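Local coordinates for pvivax hypothetical protein (Plasmodium vivax, PDB 2B30), which is a putative HAD-superfamily hydrolase of the Cof-like type that binds a calcium ion in the crystal and may act as a magnesium-binding phosphatase, at residues K60-S65 / K294-L299; D118-L123 / N180-V185. All coordinates share one frame; numbering follows the deposited sequence.

Interaction 1: K60-S65 / K294-L299; sequences KGYMVS and KKVFDL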
loop_
_atom_site.group_PDB
_atom_site.type_symbol
_atom_site.label_atom_id
_atom_site.label_comp_id
_atom_site.label_asym_id
_atom_site.label_seq_id
_atom_site.Cartn_x
_atom_site.Cartn_y
_atom_site.Cartn_z
ATOM N N LYS A 60 -14.516 8.375 26.036
ATOM C CA LYS A 60 -14.497 9.689 25.389
ATOM C C LYS A 60 -15.062 9.638 23.966
ATOM O O LYS A 60 -15.279 10.678 23.345
ATOM C CB LYS A 60 -13.072 10.262 25.348
ATOM C CG LYS A 60 -12.431 10.482 26.707
ATOM C CD LYS A 60 -12.651 11.877 27.249
ATOM C CE LYS A 60 -11.572 12.267 28.250
ATOM N NZ LYS A 60 -11.342 13.735 28.228
ATOM N N GLY A 61 -15.273 8.431 23.444
ATOM C CA GLY A 61 -16.012 8.236 22.192
ATOM C C GLY A 61 -15.163 7.850 20.995
ATOM O O GLY A 61 -15.666 7.846 19.864
ATOM N N TYR A 62 -13.892 7.518 21.236
ATOM C CA TYR A 62 -12.971 7.119 20.172
ATOM C C TYR A 62 -13.190 5.658 19.793
ATOM O O TYR A 62 -13.382 4.811 20.659
ATOM C CB TYR A 62 -11.501 7.332 20.590
ATOM C CG TYR A 62 -11.162 8.777 20.871
ATOM C CD1 TYR A 62 -10.772 9.630 19.852
ATOM C CD2 TYR A 62 -11.258 9.298 22.157
ATOM C CE1 TYR A 62 -10.475 10.968 20.108
ATOM C CE2 TYR A 62 -10.975 10.626 22.419
ATOM C CZ TYR A 62 -10.584 11.457 21.395
ATOM O OH TYR A 62 -10.302 12.777 21.663
ATOM N N MET A 63 -13.167 5.379 18.493
ATOM C CA MET A 63 -13.149 4.020 17.987
ATOM C C MET A 63 -11.713 3.550 18.063
ATOM O O MET A 63 -10.785 4.267 17.661
ATOM C CB MET A 63 -13.641 3.945 16.541
ATOM C CG MET A 63 -13.642 2.519 15.985
ATOM S SD MET A 63 -14.662 2.286 14.515
ATOM C CE MET A 63 -16.332 2.446 15.179
ATOM N N VAL A 64 -11.532 2.347 18.585
ATOM C CA VAL A 64 -10.213 1.819 18.829
ATOM C C VAL A 64 -10.093 0.503 18.085
ATOM O O VAL A 64 -10.983 -0.354 18.163
ATOM C CB VAL A 64 -10.001 1.617 20.326
ATOM C CG1 VAL A 64 -8.760 0.779 20.614
ATOM C CG2 VAL A 64 -9.923 2.962 21.016
ATOM N N SER A 65 -8.999 0.363 17.346
ATOM C CA SER A 65 -8.706 -0.856 16.610
ATOM C C SER A 65 -7.232 -1.206 16.769
ATOM O O SER A 65 -6.344 -0.411 16.465
ATOM C CB SER A 65 -9.043 -0.702 15.125
ATOM O OG SER A 65 -8.514 -1.793 14.390
ATOM N N LYS A 294 -3.110 10.484 25.974
ATOM C CA LYS A 294 -3.299 11.633 26.861
ATOM C C LYS A 294 -3.160 12.948 26.079
ATOM O O LYS A 294 -3.965 13.870 26.243
ATOM C CB LYS A 294 -2.313 11.588 28.040
ATOM N N LYS A 295 -2.161 13.020 25.208
ATOM C CA LYS A 295 -1.960 14.224 24.393
ATOM C C LYS A 295 -3.041 14.389 23.320
ATOM O O LYS A 295 -3.376 15.516 22.932
ATOM C CB LYS A 295 -0.553 14.245 23.779
ATOM C CG LYS A 295 0.558 14.254 24.840
ATOM C CD LYS A 295 1.663 15.257 24.532
ATOM C CE LYS A 295 2.570 15.520 25.741
ATOM N NZ LYS A 295 1.929 16.356 26.812
ATOM N N VAL A 296 -3.597 13.268 22.857
ATOM C CA VAL A 296 -4.735 13.304 21.940
ATOM C C VAL A 296 -5.997 13.750 22.667
ATOM O O VAL A 296 -6.776 14.529 22.112
ATOM C CB VAL A 296 -4.983 11.940 21.247
ATOM C CG1 VAL A 296 -6.266 11.973 20.409
ATOM C CG2 VAL A 296 -3.804 11.576 20.360
ATOM N N PHE A 297 -6.189 13.274 23.901
ATOM C CA PHE A 297 -7.398 13.600 24.676
ATOM C C PHE A 297 -7.544 15.088 24.940
ATOM O O PHE A 297 -8.639 15.628 24.809
ATOM C CB PHE A 297 -7.443 12.858 26.026
ATOM C CG PHE A 297 -7.592 11.361 25.909
ATOM C CD1 PHE A 297 -8.345 10.783 24.896
ATOM C CD2 PHE A 297 -6.984 10.532 26.828
ATOM C CE1 PHE A 297 -8.458 9.414 24.798
ATOM C CE2 PHE A 297 -7.109 9.156 26.737
ATOM C CZ PHE A 297 -7.844 8.600 25.723
ATOM N N ASP A 298 -6.456 15.759 25.305
ATOM C CA ASP A 298 -6.553 17.178 25.654
ATOM C C ASP A 298 -6.517 18.128 24.452
ATOM O O ASP A 298 -6.544 19.345 24.633
ATOM C CB ASP A 298 -5.541 17.577 26.746
ATOM C CG ASP A 298 -4.121 17.270 26.369
ATOM O OD1 ASP A 298 -3.771 17.462 25.183
ATOM O OD2 ASP A 298 -3.362 16.839 27.267
ATOM N N LEU A 299 -6.489 17.588 23.235
ATOM C CA LEU A 299 -6.922 18.361 22.072
ATOM C C LEU A 299 -8.394 18.767 22.243
ATOM O O LEU A 299 -8.770 19.866 21.869
ATOM C CB LEU A 299 -6.790 17.561 20.776
ATOM C CG LEU A 299 -5.423 17.145 20.237
ATOM C CD1 LEU A 299 -5.602 16.114 19.122
ATOM C CD2 LEU A 299 -4.646 18.344 19.730
#

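Interaction 2: D118-L123 / N180-V185; sequences DVYAEL and NKLMIV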
loop_
_atom_site.group_PDB
_atom_site.type_symbol
_atom_site.label_atom_id
_atom_site.label_comp_id
_atom_site.label_asym_id
_atom_site.label_seq_id
_atom_site.Cartn_x
_atom_site.Cartn_y
_atom_site.Cartn_z
ATOM N N ASP A 118 -2.321 -22.864 -4.661
ATOM C CA ASP A 118 -1.169 -23.269 -5.477
ATOM C C ASP A 118 0.128 -22.753 -4.845
ATOM O O ASP A 118 1.112 -23.483 -4.752
ATOM C CB ASP A 118 -1.319 -22.827 -6.949
ATOM C CG ASP A 118 -1.451 -21.305 -7.119
ATOM O OD1 ASP A 118 -2.511 -20.738 -6.766
ATOM O OD2 ASP A 118 -0.502 -20.670 -7.633
ATOM N N VAL A 119 0.114 -21.509 -4.370
ATOM C CA VAL A 119 1.279 -20.936 -3.674
ATOM C C VAL A 119 1.503 -21.631 -2.331
ATOM O O VAL A 119 2.642 -21.871 -1.949
ATOM C CB VAL A 119 1.141 -19.401 -3.431
ATOM C CG1 VAL A 119 2.397 -18.847 -2.757
ATOM C CG2 VAL A 119 0.888 -18.665 -4.739
ATOM N N TYR A 120 0.424 -21.942 -1.615
ATOM C CA TYR A 120 0.548 -22.603 -0.310
ATOM C C TYR A 120 1.173 -23.983 -0.459
ATOM O O TYR A 120 2.054 -24.346 0.311
ATOM C CB TYR A 120 -0.801 -22.720 0.398
ATOM C CG TYR A 120 -0.702 -23.379 1.757
ATOM C CD1 TYR A 120 -0.288 -22.657 2.878
ATOM C CD2 TYR A 120 -1.015 -24.732 1.924
ATOM C CE1 TYR A 120 -0.190 -23.267 4.132
ATOM C CE2 TYR A 120 -0.917 -25.348 3.169
ATOM C CZ TYR A 120 -0.508 -24.610 4.269
ATOM O OH TYR A 120 -0.426 -25.219 5.505
ATOM N N ALA A 121 0.717 -24.743 -1.451
ATOM C CA ALA A 121 1.305 -26.050 -1.766
ATOM C C ALA A 121 2.802 -25.910 -2.016
ATOM O O ALA A 121 3.609 -26.696 -1.508
ATOM C CB ALA A 121 0.635 -26.667 -2.973
ATOM N N GLU A 122 3.177 -24.903 -2.789
ATOM C CA GLU A 122 4.574 -24.717 -3.085
ATOM C C GLU A 122 5.294 -24.383 -1.801
ATOM O O GLU A 122 6.382 -24.890 -1.544
ATOM C CB GLU A 122 4.791 -23.625 -4.122
ATOM C CG GLU A 122 6.235 -23.551 -4.583
ATOM C CD GLU A 122 6.430 -22.680 -5.815
ATOM O OE1 GLU A 122 5.577 -21.795 -6.075
ATOM O OE2 GLU A 122 7.444 -22.882 -6.522
ATOM N N LEU A 123 4.663 -23.549 -0.984
ATOM C CA LEU A 123 5.289 -23.059 0.234
ATOM C C LEU A 123 5.634 -24.199 1.181
ATOM O O LEU A 123 6.751 -24.260 1.698
ATOM C CB LEU A 123 4.380 -22.047 0.931
ATOM C CG LEU A 123 4.898 -21.471 2.242
ATOM C CD1 LEU A 123 6.172 -20.713 1.991
ATOM C CD2 LEU A 123 3.841 -20.585 2.880
ATOM N N ASN A 180 -3.969 -18.637 6.875
ATOM C CA ASN A 180 -3.883 -17.175 6.842
ATOM C C ASN A 180 -2.443 -16.710 7.040
ATOM O O ASN A 180 -2.023 -15.694 6.472
ATOM C CB ASN A 180 -4.754 -16.547 7.924
ATOM C CG ASN A 180 -6.231 -16.798 7.710
ATOM O OD1 ASN A 180 -6.800 -17.714 8.297
ATOM N ND2 ASN A 180 -6.866 -15.971 6.885
ATOM N N LYS A 181 -1.701 -17.448 7.863
ATOM C CA LYS A 181 -0.328 -17.082 8.177
ATOM C C LYS A 181 0.528 -18.256 8.638
ATOM O O LYS A 181 0.064 -19.109 9.393
ATOM C CB LYS A 181 -0.318 -16.005 9.266
ATOM C CG LYS A 181 1.072 -15.586 9.738
ATOM C CD LYS A 181 0.990 -14.366 10.624
ATOM C CE LYS A 181 0.578 -14.712 12.046
ATOM N NZ LYS A 181 1.725 -14.611 12.959
ATOM N N LEU A 182 1.777 -18.282 8.180
ATOM C CA LEU A 182 2.799 -19.150 8.767
ATOM C C LEU A 182 3.837 -18.257 9.447
ATOM O O LEU A 182 4.454 -17.409 8.790
ATOM C CB LEU A 182 3.492 -20.023 7.713
ATOM C CG LEU A 182 2.656 -20.856 6.744
ATOM C CD1 LEU A 182 3.552 -21.842 6.029
ATOM C CD2 LEU A 182 1.558 -21.608 7.448
ATOM N N MET A 183 4.008 -18.424 10.756
ATOM C CA MET A 183 5.082 -17.747 11.474
ATOM C C MET A 183 6.212 -18.727 11.691
ATOM O O MET A 183 6.134 -19.583 12.572
ATOM C CB MET A 183 4.617 -17.213 12.822
ATOM C CG MET A 183 5.647 -16.315 13.487
ATOM S SD MET A 183 5.618 -16.484 15.268
ATOM C CE MET A 183 6.909 -15.323 15.733
ATOM N N ILE A 184 7.261 -18.608 10.885
ATOM C CA ILE A 184 8.420 -19.488 11.006
ATOM C C ILE A 184 9.315 -18.960 12.133
ATOM O O ILE A 184 9.917 -17.890 12.013
ATOM C CB ILE A 184 9.207 -19.589 9.678
ATOM C CG1 ILE A 184 8.273 -19.988 8.525
ATOM C CG2 ILE A 184 10.331 -20.611 9.792
ATOM C CD1 ILE A 184 8.974 -20.093 7.177
ATOM N N VAL A 185 9.374 -19.709 13.232
ATOM C CA VAL A 185 10.238 -19.360 14.352
ATOM C C VAL A 185 11.678 -19.694 13.980
ATOM O O VAL A 185 11.986 -20.817 13.587
ATOM C CB VAL A 185 9.814 -20.089 15.641
ATOM C CG1 VAL A 185 10.833 -19.877 16.739
ATOM C CG2 VAL A 185 8.442 -19.601 16.095
#

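Interaction 1: K60-S65 / K294-L299
Tyr62 and Phe297 bring their rings together where the C-terminal helix 288-297 of the Rossmann-like HAD core lies beside the start of strand 63-67. The tight part of the contact is this aromatic pair. CE2 of Tyr62 comes to 3.6 Å from CD1 of Phe297 and lies near the plane of the phenylalanine ring, at its edge. The ring centroids are 5.6 Å apart and the planes meet obliquely, at 46°. Both side chains have CG anti to their own carbonyl carbon (chi1 -62° in Tyr62 and -67° in Phe297), and from there the phenylalanine swings its CD1-CE1 side against the tyrosine. On the other edge of the tyrosine ring, CE1 lies 4.3 Å from CG1 of Val296, a looser apolar touch one residue back on the helix.

Phe297 also packs on Glu56 and Ala57 of helix 48-60, while Tyr62 leans on Leu30 of the neighbouring strand 29-33, so the pair fills the corner between two helices and the sheet. Toward solvent the packing thins. Lys60 is exposed and gives the phenylalanine ring little more than its aliphatic stem, CG standing 4.5 Å from Phe297 CD1. Gly61, with positive phi, turns the chain out of helix 48-60 and into the strand. No hydrogen bond crosses between the segments: even the tyrosine hydroxyl OH stays 4.0 Å from the backbone O of Val296.

Interaction 2: D118-L123 / N180-V185
Helix 117-129 packs on one face of the smaller mixed sheet, and Leu182 of the inner strand 181-184 is the side chain that points toward it. Its two methyls divide the work. CD1 goes to Leu123, where it lies 3.4 Å from CD2 and 4.0 Å from CG; the two leucines approach tip to tip. CD2 goes to Tyr120, arriving near the plane of the ring at its edge, 4.1 Å from CE1, with the two side chains crossing at about a right angle. No hydrogen bond joins the two segments.

Tyr120 and Leu123 are three residues apart, and that spacing puts them on the same side of the helix. Each carries CG anti to the backbone N (chi1 -179° and 179°), which extends the side chain outward from the helix. Leu182 instead places CG anti to its carbonyl carbon (chi1 -51°), and from there its CD1 and CD2 branches go to Leu123 and Tyr120 respectively.

This is consistent with the cap domain of a Cof-type (subfamily IIB) HAD hydrolase, in which helices lie against one face of a beta sheet. Strand 181-184 runs between 136-140 and 216-220, antiparallel to both, and Phe138 and Val218 on those neighbours extend the apolar layer: Phe138 touches Tyr120 and Leu182, Val218 touches Leu123. Farther along the helix, Ile124 and Leu127 also pack on Leu182.

At the start of the strand, a classic beta bulge sets Asn180 and Lys181 opposite the single residue His139. Lys181 points away from the helix and forms a salt bridge with Glu217, whereas Glu122, on the exposed side of the helix, pairs with Lys205.

The two contacts belong to different sheets and lie on opposite sides of the chain's centre, with their own centres 38 Å apart and their nearest atoms about 16 Å apart. Interaction 1 brings the last helix, 288-297, back to strand 63-67 of the eight-stranded sheet, closing the HAD core across most of the sequence. Both segments of interaction 2 fall within that long span, where helix 117-129 packs on strand 181-184 of the six-stranded cap sheet. The chain thus leaves the core, builds the cap as an insertion, and returns. The calcium ligands Asp33, Asp35 and Asp248 lie away from both contacts, which pack the two domains separately.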